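Local coordinates for protein AxyAgu115A (Amphibacillus xylanus NBRC 15112, PDB 6NPS) that probably acts as a family GH115 alpha-glucuronidase, a glycoside hydrolase that removes glucuronic acid side groups from xylan hemicellulose, at residues S73-L76 / D77-A81; Q104-Q107 / G108-K111. The protein carries 3 engineered substitutions. All coordinates share one frame; numbering follows the deposited sequence.

Contact 1 (S73-L76 / D77-A81); sequences SPLL and DELNA. Engineered in segment 77-81: Ala81 (natural residue Lys).
The capped N-terminal end of helix 74-81, a two-turn helix, brings Ser73 and Leu75 against Asp77 and Leu79. Ser73 is the N-cap: its OG accepts from Leu76 N at 2.8 Å with a nearly straight N-H (165°), filling the bonding place that a preceding turn would otherwise supply. A water joins the same end to the first turn, accepting from Ser73 N at 2.7 Å and donating to Asp77 OD2. The Asp77 carboxylate lies back along the helix toward its start because CG sits beside its own backbone N (chi1 -74°); a negative group there would probably interact well with the helix dipole. Three i to i+4 backbone bonds run from 77-81 back to 73-76, from Glu78 N to Pro74 O, Leu79 N to Leu75 O and Asn80 N to Leu76 O, whereas Asp77 N to Ser73 O is weak at 3.3 Å. Glu78 CG passes 3.5 Å from Pro74 O, and its carboxylate reaches a salt bridge with Arg57, while Glu25 is hydrogen-bonded to Ser73 OG and Leu75 N. On the buried face Leu76 and Leu79 both rest on Val114 of strand 109-117. Leu75 has CG anti to its N (chi1 -172°), which carries the isopropyl end along the helix; the two side chains cross obliquely, with Leu75 CD1 4.1 Å from Leu79 CD2.

Contact 2 (Q104-Q107 / G108-K111); sequences QPIQ and GVEK
Val109 holds its two methyls against different partners across a tight beta-hairpin turn, CG1 on Pro105 and CG2 on Ile106. The Pro105 ring crosses the valine at about a right angle, CG lying 3.7 Å from Val109 CG1, and its CD sits 3.5 Å from Val109 O. Ile106 comes in obliquely: with chi1 at 62° its CG1 lies between the backbone N and carbonyl carbon and is brought 3.5 Å from Val109 CG2, with CD1 slightly farther off. An alanine in place of Pro105 would probably leave Val109 CG1 without the ring that it packs on and set the backbone before Ile106 freer to turn. The type II turn Ile106-Val109 is closed by Val109 N to Ile106 O at 3.2 Å, the donor standing well above the carbonyl plane. Gly108 occupies the third place, where a CB would run into Gln107 O. Behind the turn Gln104 N bonds Glu110 O at 2.9 Å, and Gln104 folds at chi2 (-77°) so that its amide lies near the Glu110 backbone; a water accepts weakly from NE2 and donates to that same Glu110 O. The turn joins strands 97-106 and 109-117: Ile106 and Val109 touch Leu60 of strand 60-61, while Pro105 and Ile106 also meet helix 74-81.

How the contacts relate
Along the chain, strand 64-69 runs into contact 1, where Ser73 caps the start of helix 74-81; the chain then returns through strand 97-106 to contact 2, whose turn at 106-109 sends it back along strand 109-117. The two contacts are in series, neither nested nor crossed, and each spans a single unbroken stretch, so the only loop closed is the hairpin turn of contact 2. Their centres lie about 14 Å apart, and they meet directly: Leu79 CD2 is 4.0 Å from Pro105 O, and Leu75 CD1 is 4.0 Å from Ile106 CG2. The helix is thereby tied to the hairpin end of the four-stranded mixed sheet.

Contact 1 (S73-L76 / D77-A81)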
loop_
_atom_site.group_PDB
_atom_site.type_symbol
_atom_site.label_atom_id
_atom_site.label_comp_id
_atom_site.label_asym_id
_atom_site.label_seq_id
_atom_site.Cartn_x
_atom_site.Cartn_y
_atom_site.Cartn_z
ATOM N N SER A 73 -15.565 -62.492 35.339
ATOM C CA SER A 73 -14.633 -62.586 36.457
ATOM C C SER A 73 -15.273 -63.454 37.506
ATOM O O SER A 73 -16.214 -63.021 38.191
ATOM C CB SER A 73 -14.280 -61.218 37.037
ATOM O OG SER A 73 -13.779 -61.396 38.354
ATOM N N PRO A 74 -14.835 -64.707 37.638
ATOM C CA PRO A 74 -15.348 -65.517 38.752
ATOM C C PRO A 74 -15.015 -64.910 40.110
ATOM O O PRO A 74 -15.839 -64.995 41.036
ATOM C CB PRO A 74 -14.685 -66.883 38.538
ATOM C CG PRO A 74 -13.648 -66.674 37.464
ATOM C CD PRO A 74 -14.076 -65.506 36.662
ATOM N N LEU A 75 -13.834 -64.269 40.241
ATOM C CA LEU A 75 -13.443 -63.658 41.514
ATOM C C LEU A 75 -14.426 -62.570 41.924
ATOM O O LEU A 75 -14.838 -62.493 43.090
ATOM C CB LEU A 75 -12.024 -63.064 41.423
ATOM C CG LEU A 75 -11.411 -62.563 42.758
ATOM C CD1 LEU A 75 -11.746 -63.422 43.972
ATOM C CD2 LEU A 75 -9.902 -62.332 42.675
ATOM N N LEU A 76 -14.778 -61.687 40.983
ATOM C CA LEU A 76 -15.760 -60.651 41.277
ATOM C C LEU A 76 -17.062 -61.242 41.772
ATOM O O LEU A 76 -17.673 -60.711 42.706
ATOM C CB LEU A 76 -16.023 -59.805 40.049
ATOM C CG LEU A 76 -14.909 -58.787 39.859
ATOM C CD1 LEU A 76 -15.306 -57.887 38.725
ATOM C CD2 LEU A 76 -14.660 -58.007 41.151
ATOM N N ASP A 77 -17.502 -62.348 41.163
ATOM C CA ASP A 77 -18.710 -63.010 41.628
ATOM C C ASP A 77 -18.530 -63.562 43.036
ATOM O O ASP A 77 -19.452 -63.485 43.857
ATOM C CB ASP A 77 -19.102 -64.114 40.654
ATOM C CG ASP A 77 -19.687 -63.560 39.365
ATOM O OD1 ASP A 77 -20.530 -62.637 39.455
ATOM O OD2 ASP A 77 -19.321 -64.044 38.269
ATOM N N GLU A 78 -17.363 -64.138 43.334
ATOM C CA GLU A 78 -17.128 -64.652 44.687
ATOM C C GLU A 78 -17.182 -63.530 45.717
ATOM O O GLU A 78 -17.797 -63.676 46.780
ATOM C CB GLU A 78 -15.775 -65.351 44.780
ATOM C CG GLU A 78 -15.665 -66.689 44.112
ATOM C CD GLU A 78 -14.222 -67.167 44.048
ATOM O OE1 GLU A 78 -13.794 -67.628 42.965
ATOM O OE2 GLU A 78 -13.515 -67.063 45.073
ATOM N N LEU A 79 -16.489 -62.417 45.435
ATOM C CA LEU A 79 -16.518 -61.272 46.341
ATOM C C LEU A 79 -17.943 -60.796 46.574
ATOM O O LEU A 79 -18.346 -60.555 47.719
ATOM C CB LEU A 79 -15.654 -60.152 45.783
ATOM C CG LEU A 79 -14.157 -60.447 45.619
ATOM C CD1 LEU A 79 -13.420 -59.156 45.306
ATOM C CD2 LEU A 79 -13.515 -61.128 46.848
ATOM N N ASN A 80 -18.722 -60.682 45.496
ATOM C CA ASN A 80 -20.122 -60.305 45.593
ATOM C C ASN A 80 -20.902 -61.297 46.444
ATOM O O ASN A 80 -21.670 -60.901 47.327
ATOM C CB ASN A 80 -20.717 -60.224 44.186
ATOM C CG ASN A 80 -22.080 -59.603 44.174
ATOM O OD1 ASN A 80 -22.241 -58.436 44.559
ATOM N ND2 ASN A 80 -23.080 -60.364 43.728
ATOM N N ALA A 81 -20.732 -62.598 46.169
ATOM C CA ALA A 81 -21.419 -63.632 46.937
ATOM C C ALA A 81 -21.099 -63.525 48.423
ATOM O O ALA A 81 -21.975 -63.734 49.273
ATOM C CB ALA A 81 -21.036 -65.013 46.401
HETATM O O HOH W 1 -17.793 -64.017 35.558
#

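Contact 2 (Q104-Q107 / G108-K111)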
loop_
_atom_site.group_PDB
_atom_site.type_symbol
_atom_site.label_atom_id
_atom_site.label_comp_id
_atom_site.label_asym_id
_atom_site.label_seq_id
_atom_site.Cartn_x
_atom_site.Cartn_y
_atom_site.Cartn_z
ATOM N N GLN A 104 -9.502 -58.708 53.823
ATOM C CA GLN A 104 -9.398 -60.164 53.813
ATOM C C GLN A 104 -10.188 -60.844 52.685
ATOM O O GLN A 104 -10.958 -61.770 52.936
ATOM C CB GLN A 104 -9.824 -60.726 55.162
ATOM C CG GLN A 104 -9.052 -60.169 56.349
ATOM C CD GLN A 104 -7.667 -60.783 56.492
ATOM O OE1 GLN A 104 -7.330 -61.744 55.798
ATOM N NE2 GLN A 104 -6.858 -60.227 57.392
ATOM N N PRO A 105 -9.980 -60.426 51.430
ATOM C CA PRO A 105 -10.826 -60.948 50.336
ATOM C C PRO A 105 -10.656 -62.430 50.066
ATOM O O PRO A 105 -11.636 -63.112 49.743
ATOM C CB PRO A 105 -10.383 -60.114 49.133
ATOM C CG PRO A 105 -8.979 -59.708 49.463
ATOM C CD PRO A 105 -8.970 -59.476 50.943
ATOM N N ILE A 106 -9.433 -62.945 50.145
ATOM C CA ILE A 106 -9.138 -64.351 49.902
ATOM C C ILE A 106 -7.978 -64.718 50.808
ATOM O O ILE A 106 -7.344 -63.850 51.411
ATOM C CB ILE A 106 -8.776 -64.650 48.428
ATOM C CG1 ILE A 106 -7.515 -63.892 48.004
ATOM C CG2 ILE A 106 -9.945 -64.322 47.479
ATOM C CD1 ILE A 106 -7.391 -63.727 46.488
ATOM N N GLN A 107 -7.702 -66.019 50.899
ATOM C CA GLN A 107 -6.621 -66.485 51.761
ATOM C C GLN A 107 -5.277 -65.941 51.286
ATOM O O GLN A 107 -4.983 -65.928 50.088
ATOM C CB GLN A 107 -6.582 -68.010 51.798
ATOM C CG GLN A 107 -6.111 -68.544 53.137
ATOM C CD GLN A 107 -7.255 -68.721 54.131
ATOM O OE1 GLN A 107 -7.961 -69.738 54.113
ATOM N NE2 GLN A 107 -7.449 -67.726 54.996
ATOM N N GLY A 108 -4.463 -65.479 52.237
ATOM C CA GLY A 108 -3.173 -64.894 51.930
ATOM C C GLY A 108 -3.184 -63.406 51.623
ATOM O O GLY A 108 -2.134 -62.761 51.747
ATOM N N VAL A 109 -4.329 -62.843 51.225
ATOM C CA VAL A 109 -4.464 -61.421 50.910
ATOM C C VAL A 109 -5.147 -60.720 52.090
ATOM O O VAL A 109 -6.289 -61.047 52.446
ATOM C CB VAL A 109 -5.243 -61.220 49.599
ATOM C CG1 VAL A 109 -5.297 -59.755 49.196
ATOM C CG2 VAL A 109 -4.588 -61.991 48.491
ATOM N N GLU A 110 -4.450 -59.749 52.707
ATOM C CA GLU A 110 -4.982 -58.988 53.839
ATOM C C GLU A 110 -5.860 -57.810 53.414
ATOM O O GLU A 110 -6.860 -57.521 54.069
ATOM C CB GLU A 110 -3.827 -58.485 54.710
ATOM C CG GLU A 110 -2.943 -59.624 55.205
ATOM C CD GLU A 110 -1.745 -59.160 56.024
ATOM O OE1 GLU A 110 -1.938 -58.371 56.974
ATOM O OE2 GLU A 110 -0.611 -59.602 55.727
ATOM N N LYS A 111 -5.488 -57.107 52.350
ATOM C CA LYS A 111 -6.236 -55.977 51.819
ATOM C C LYS A 111 -6.139 -56.047 50.316
ATOM O O LYS A 111 -5.120 -56.482 49.775
ATOM C CB LYS A 111 -5.717 -54.581 52.262
ATOM C CG LYS A 111 -5.631 -54.335 53.753
ATOM C CD LYS A 111 -7.015 -54.323 54.417
ATOM C CE LYS A 111 -7.867 -53.117 54.016
ATOM N NZ LYS A 111 -8.962 -52.897 55.023
HETATM O O HOH W 2 -6.572 -57.504 57.237
#